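Local coordinates for protein probable thiol peroxidase (Chromobacterium violaceum, PDB 3KEB) that probably acts as a thiol peroxidase of the redoxin family, using a thioredoxin-like fold to reduce peroxides, at residues A[90-93]-A[94-97]; A[161-164]-A[165-168]. All blocks are in the same frame, centred on the assembly; numbering follows the deposited sequence.

Contact 1 (A[90-93]-A[94-97])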
ATOM      1  N   VAL A  90      -0.644  -5.589  -0.853  1.00 11.80           N
ATOM      2  CA  VAL A  90       0.224  -4.429  -0.875  0.60 11.04           C
ATOM      3  C   VAL A  90      -0.424  -3.157  -0.375  1.00 11.80           C
ATOM      4  O   VAL A  90       0.246  -2.120  -0.242  1.00 13.18           O
ATOM      5  CB  VAL A  90       0.812  -4.192  -2.319  0.60 11.90           C
ATOM      6  CG1 VAL A  90      -0.145  -3.398  -3.220  0.60  9.99           C
ATOM      7  CG2 VAL A  90       2.160  -3.512  -2.218  0.60 10.76           C
ATOM      8  N   ASP A  91      -1.717  -3.227  -0.097  1.00 10.04           N
ATOM      9  CA  ASP A  91      -2.435  -2.067   0.407  1.00 11.45           C
ATOM     10  C   ASP A  91      -1.838  -1.569   1.707  1.00 11.11           C
ATOM     11  O   ASP A  91      -1.274  -2.361   2.494  1.00 11.90           O
ATOM     12  CB  ASP A  91      -3.899  -2.397   0.655  1.00 10.27           C
ATOM     13  CG  ASP A  91      -4.608  -2.802  -0.577  1.00 13.45           C
ATOM     14  OD1 ASP A  91      -4.531  -2.044  -1.582  1.00 13.56           O
ATOM     15  OD2 ASP A  91      -5.302  -3.862  -0.551  1.00 14.51           O
ATOM     16  N   SER A  92      -1.992  -0.277   1.957  1.00 10.88           N
ATOM     17  CA  SER A  92      -1.565   0.287   3.226  1.00 10.81           C
ATOM     18  C   SER A  92      -2.465  -0.260   4.364  1.00  9.93           C
ATOM     19  O   SER A  92      -3.652  -0.550   4.137  1.00  9.77           O
ATOM     20  CB  SER A  92      -1.660   1.796   3.231  1.00 11.37           C
ATOM     21  OG  SER A  92      -3.016   2.195   3.089  1.00 11.51           O
ATOM     22  N   PRO A  93      -1.926  -0.311   5.601  1.00  9.46           N
ATOM     23  CA  PRO A  93      -2.815  -0.591   6.707  1.00  9.80           C
ATOM     24  C   PRO A  93      -4.032   0.335   6.754  1.00  8.88           C
ATOM     25  O   PRO A  93      -5.139  -0.119   7.060  1.00 10.37           O
ATOM     26  CB  PRO A  93      -1.926  -0.408   7.916  1.00  9.68           C
ATOM     27  CG  PRO A  93      -0.544  -0.750   7.443  1.00 10.07           C
ATOM     28  CD  PRO A  93      -0.512  -0.244   6.003  1.00  9.97           C
ATOM     29  N   SER A  94      -3.850   1.613   6.478  1.00  8.84           N
ATOM     30  CA  SER A  94      -4.975   2.570   6.497  1.00  9.63           C
ATOM     31  C   SER A  94      -6.098   2.158   5.526  1.00  9.53           C
ATOM     32  O   SER A  94      -7.305   2.289   5.850  1.00 10.21           O
ATOM     33  CB  SER A  94      -4.480   3.989   6.157  1.00  9.01           C
ATOM     34  OG  SER A  94      -3.319   4.288   6.968  1.00 11.32           O
ATOM     35  N   SER A  95      -5.720   1.785   4.305  1.00  8.83           N
ATOM     36  CA  SER A  95      -6.709   1.313   3.320  1.00  9.16           C
ATOM     37  C   SER A  95      -7.366  -0.006   3.715  1.00 10.14           C
ATOM     38  O   SER A  95      -8.545  -0.191   3.462  1.00 11.21           O
ATOM     39  CB  SER A  95      -6.092   1.159   1.926  1.00  9.51           C
ATOM     40  OG  SER A  95      -5.578   2.406   1.505  1.00  9.35           O
ATOM     41  N   LEU A  96      -6.609  -0.909   4.337  1.00 10.38           N
ATOM     42  CA  LEU A  96      -7.171  -2.188   4.834  1.00 10.23           C
ATOM     43  C   LEU A  96      -8.220  -1.878   5.937  1.00 11.59           C
ATOM     44  O   LEU A  96      -9.312  -2.450   5.959  1.00 11.01           O
ATOM     45  CB  LEU A  96      -6.049  -3.105   5.317  1.00 10.88           C
ATOM     46  CG  LEU A  96      -5.104  -3.635   4.238  1.00 10.93           C
ATOM     47  CD1 LEU A  96      -3.886  -4.409   4.848  1.00 11.62           C
ATOM     48  CD2 LEU A  96      -5.873  -4.492   3.235  1.00 10.93           C
ATOM     49  N   ALA A  97      -7.902  -0.944   6.832  1.00 12.24           N
ATOM     50  CA  ALA A  97      -8.833  -0.526   7.868  1.00 11.25           C
ATOM     51  C   ALA A  97     -10.098   0.082   7.284  1.00 12.18           C
ATOM     52  O   ALA A  97     -11.229  -0.218   7.750  1.00 11.92           O
ATOM     53  CB  ALA A  97      -8.149   0.395   8.863  1.00 11.75           C
TER
HETATM   54  O   HOH W   1      -3.686   1.085  -0.115  1.00  9.74           O
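P93 and L96 meet one turn apart where helix 93-103 begins, the CB of L96 lying 3.6 Å from P93 O. That carbonyl takes its helical bond from A97 N at 2.9 Å, while the proline ring packs outside the segments on L114 and S112. L96 CG lies beside its own backbone N (chi1 -67°), which brings it to 3.4 Å from S92 O. CD2 lies 3.9 Å from D91 CB, the two side chains crossing at about a right angle; L110 and V59 also touch the leucine. S92 is the N-cap: S95 N donates to S92 OG over 3.0 Å with an N-H...O angle of 163°, and L96 N to S92 O over the same distance. OG reaches S95 N because it sits between its own backbone N and carbonyl carbon (chi1 64°). The cap follows strand 84-89 in the thioredoxin-like beta-alpha unit, and it lies in the dimer interface. OD1 of D91 of the second subunit is hydrogen-bonded to S92 OG, the reciprocal pair joins D91 here to S92 there, and D60 of that subunit bonds S95 OG. A water accepts from S92 N and donates to S95 OG at 2.8 Å, bridging cap residue and first turn.

Contact 2 (A[161-164]-A[165-168])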
ATOM      1  N   PHE A 161     -11.352 -17.498 -10.224  1.00 12.92           N
ATOM      2  CA  PHE A 161     -11.466 -17.887  -8.826  1.00 12.64           C
ATOM      3  C   PHE A 161     -10.570 -19.075  -8.507  1.00 12.93           C
ATOM      4  O   PHE A 161     -10.232 -19.897  -9.362  1.00 12.19           O
ATOM      5  CB  PHE A 161     -12.928 -18.199  -8.408  1.00 14.04           C
ATOM      6  CG  PHE A 161     -13.911 -17.069  -8.606  1.00 15.32           C
ATOM      7  CD1 PHE A 161     -13.546 -15.754  -8.473  1.00 19.90           C
ATOM      8  CD2 PHE A 161     -15.223 -17.348  -8.963  1.00 19.76           C
ATOM      9  CE1 PHE A 161     -14.448 -14.729  -8.684  1.00 21.88           C
ATOM     10  CE2 PHE A 161     -16.135 -16.334  -9.149  1.00 24.68           C
ATOM     11  CZ  PHE A 161     -15.731 -15.016  -9.010  1.00 22.33           C
ATOM     12  N   PHE A 162     -10.205 -19.195  -7.234  1.00 13.01           N
ATOM     13  CA  PHE A 162      -9.499 -20.377  -6.758  1.00 14.04           C
ATOM     14  C   PHE A 162     -10.320 -21.651  -6.971  1.00 14.14           C
ATOM     15  O   PHE A 162     -11.545 -21.603  -7.081  1.00 14.46           O
ATOM     16  CB  PHE A 162      -9.205 -20.215  -5.256  1.00 13.69           C
ATOM     17  CG  PHE A 162      -8.438 -18.972  -4.911  1.00 15.54           C
ATOM     18  CD1 PHE A 162      -7.171 -18.741  -5.463  1.00 15.81           C
ATOM     19  CD2 PHE A 162      -8.958 -18.052  -4.000  1.00 14.81           C
ATOM     20  CE1 PHE A 162      -6.462 -17.598  -5.175  1.00 14.65           C
ATOM     21  CE2 PHE A 162      -8.208 -16.919  -3.661  1.00 14.77           C
ATOM     22  CZ  PHE A 162      -6.978 -16.695  -4.259  1.00 14.95           C
ATOM     23  N   ASP A 163      -9.654 -22.807  -6.966  1.00 13.91           N
ATOM     24  CA  ASP A 163     -10.287 -24.108  -7.155  1.00 15.56           C
ATOM     25  C   ASP A 163     -10.831 -24.598  -5.811  1.00 15.94           C
ATOM     26  O   ASP A 163     -10.261 -25.492  -5.165  1.00 13.60           O
ATOM     27  CB  ASP A 163      -9.285 -25.108  -7.714  1.00 15.94           C
ATOM     28  CG  ASP A 163      -9.940 -26.401  -8.199  1.00 18.07           C
ATOM     29  OD1 ASP A 163     -11.106 -26.634  -7.914  1.00 15.66           O
ATOM     30  OD2 ASP A 163      -9.238 -27.195  -8.869  1.00 19.80           O
ATOM     31  N   PHE A 164     -11.953 -23.980  -5.412  1.00 15.59           N
ATOM     32  CA  PHE A 164     -12.529 -24.250  -4.142  1.00 16.50           C
ATOM     33  C   PHE A 164     -12.985 -25.709  -4.076  1.00 16.94           C
ATOM     34  O   PHE A 164     -12.859 -26.332  -3.032  1.00 16.69           O
ATOM     35  CB  PHE A 164     -13.699 -23.318  -3.862  1.00 16.21           C
ATOM     36  CG  PHE A 164     -13.315 -21.878  -3.694  1.00 16.24           C
ATOM     37  CD1 PHE A 164     -12.448 -21.478  -2.683  1.00 17.45           C
ATOM     38  CD2 PHE A 164     -13.792 -20.928  -4.575  1.00 17.87           C
ATOM     39  CE1 PHE A 164     -12.066 -20.134  -2.542  1.00 15.65           C
ATOM     40  CE2 PHE A 164     -13.435 -19.600  -4.437  1.00 17.87           C
ATOM     41  CZ  PHE A 164     -12.566 -19.203  -3.446  1.00 18.15           C
ATOM     42  N   ASP A 165     -13.510 -26.253  -5.177  1.00 17.33           N
ATOM     43  CA  ASP A 165     -13.878 -27.679  -5.180  1.00 17.88           C
ATOM     44  C   ASP A 165     -12.711 -28.594  -4.789  1.00 16.76           C
ATOM     45  O   ASP A 165     -12.896 -29.571  -4.044  1.00 15.67           O
ATOM     46  CB  ASP A 165     -14.449 -28.110  -6.511  1.00 18.46           C
ATOM     47  CG  ASP A 165     -15.863 -27.576  -6.743  1.00 24.18           C
ATOM     48  OD1 ASP A 165     -16.520 -27.115  -5.767  1.00 30.50           O
ATOM     49  OD2 ASP A 165     -16.292 -27.584  -7.918  1.00 30.87           O
ATOM     50  N   ALA A 166     -11.519 -28.290  -5.264  1.00 15.35           N
ATOM     51  CA  ALA A 166     -10.343 -29.076  -4.886  1.00 15.11           C
ATOM     52  C   ALA A 166      -9.994 -28.966  -3.390  1.00 15.11           C
ATOM     53  O   ALA A 166      -9.637 -29.958  -2.728  1.00 14.15           O
ATOM     54  CB  ALA A 166      -9.128 -28.642  -5.737  1.00 16.73           C
ATOM     55  N   ILE A 167     -10.082 -27.749  -2.866  1.00 15.14           N
ATOM     56  CA  ILE A 167      -9.849 -27.499  -1.434  1.00 14.00           C
ATOM     57  C   ILE A 167     -10.927 -28.220  -0.596  1.00 14.08           C
ATOM     58  O   ILE A 167     -10.608 -28.914   0.386  1.00 13.26           O
ATOM     59  CB  ILE A 167      -9.812 -25.978  -1.115  1.00 13.81           C
ATOM     60  CG1 ILE A 167      -8.779 -25.260  -1.994  1.00 16.08           C
ATOM     61  CG2 ILE A 167      -9.568 -25.763   0.377  1.00 12.82           C
ATOM     62  CD1 ILE A 167      -8.696 -23.702  -1.803  1.00 12.48           C
ATOM     63  N   GLU A 168     -12.197 -28.075  -0.971  1.00 13.98           N
ATOM     64  CA  GLU A 168     -13.304 -28.821  -0.309  1.00 14.93           C
ATOM     65  C   GLU A 168     -13.022 -30.333  -0.218  1.00 15.11           C
ATOM     66  O   GLU A 168     -13.217 -30.964   0.811  1.00 15.37           O
ATOM     67  CB  GLU A 168     -14.621 -28.606  -1.058  1.00 14.97           C
ATOM     68  CG  GLU A 168     -15.888 -29.313  -0.505  1.00 16.15           C
ATOM     69  CD  GLU A 168     -16.466 -28.689   0.771  1.00 21.38           C
ATOM     70  OE1 GLU A 168     -16.274 -27.471   1.069  1.00 23.02           O
ATOM     71  OE2 GLU A 168     -17.143 -29.445   1.496  1.00 24.98           O
TER
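D163 and A166 meet at the start of helix 164-177, where D163 is the N-cap and its side chain bends back over the first turn. Among the polar contacts, A166 N donates to D163 OD1 over 3.2 Å, from above the carboxylate plane, 65° out of it. The same N-H makes a weak bond to D163 O, which also receives I167 N at 3.2 Å, in the carbonyl plane. One turn on, E168 N reaches F164 O over 2.8 Å, almost straight. A van der Waals contact uses the same carboxylate face: with CG anti to its backbone N (chi1 -168°), the D163 carboxylate, face on, covers the methyl of A166, its CG 3.4 Å from A166 CB. In the apolar contact, I167 CD1 approaches the F164 ring obliquely, 4.4 Å from CD1 of the phenylalanine, while F162 CB lies over one face of that ring, toward the rim, 3.9 Å above its plane. F76 meets the F164 ring too, and I167 packs on I140 and L142, so the last modelled helix, consistent with the C-terminal helix of thioredoxin-like folds, packs on strand 139-143 and also touches helix 67-77. D165 OD2 stands 5.3 Å from D163 OD1. Two acidic groups at a helix N-terminus probably interact well with its dipole, and the capping N-H would tend to stabilise D163 as a carboxylate.

How the contacts relate
From the N terminus, the chain passes through a small hairpin (strands 7-10 and 13-16) and strands 32-35, 40-42 and 51-55, then helix 67-77 and strand 84-89, before contact 1 closes the turn onto helix 93-103. It continues through strands 109-112, 139-143 and 149-154 before contact 2 closes the turn onto helix 164-177. The two follow in series, neither nesting nor crossing, and lie on opposite sides of the chain's centre, their centres about 27 Å apart and nearest atoms about 13 Å. Contact 1 joins its helix to strand 109-112 and the second subunit; contact 2 joins its helix to strands 139-143 and 149-154 and to helix 67-77.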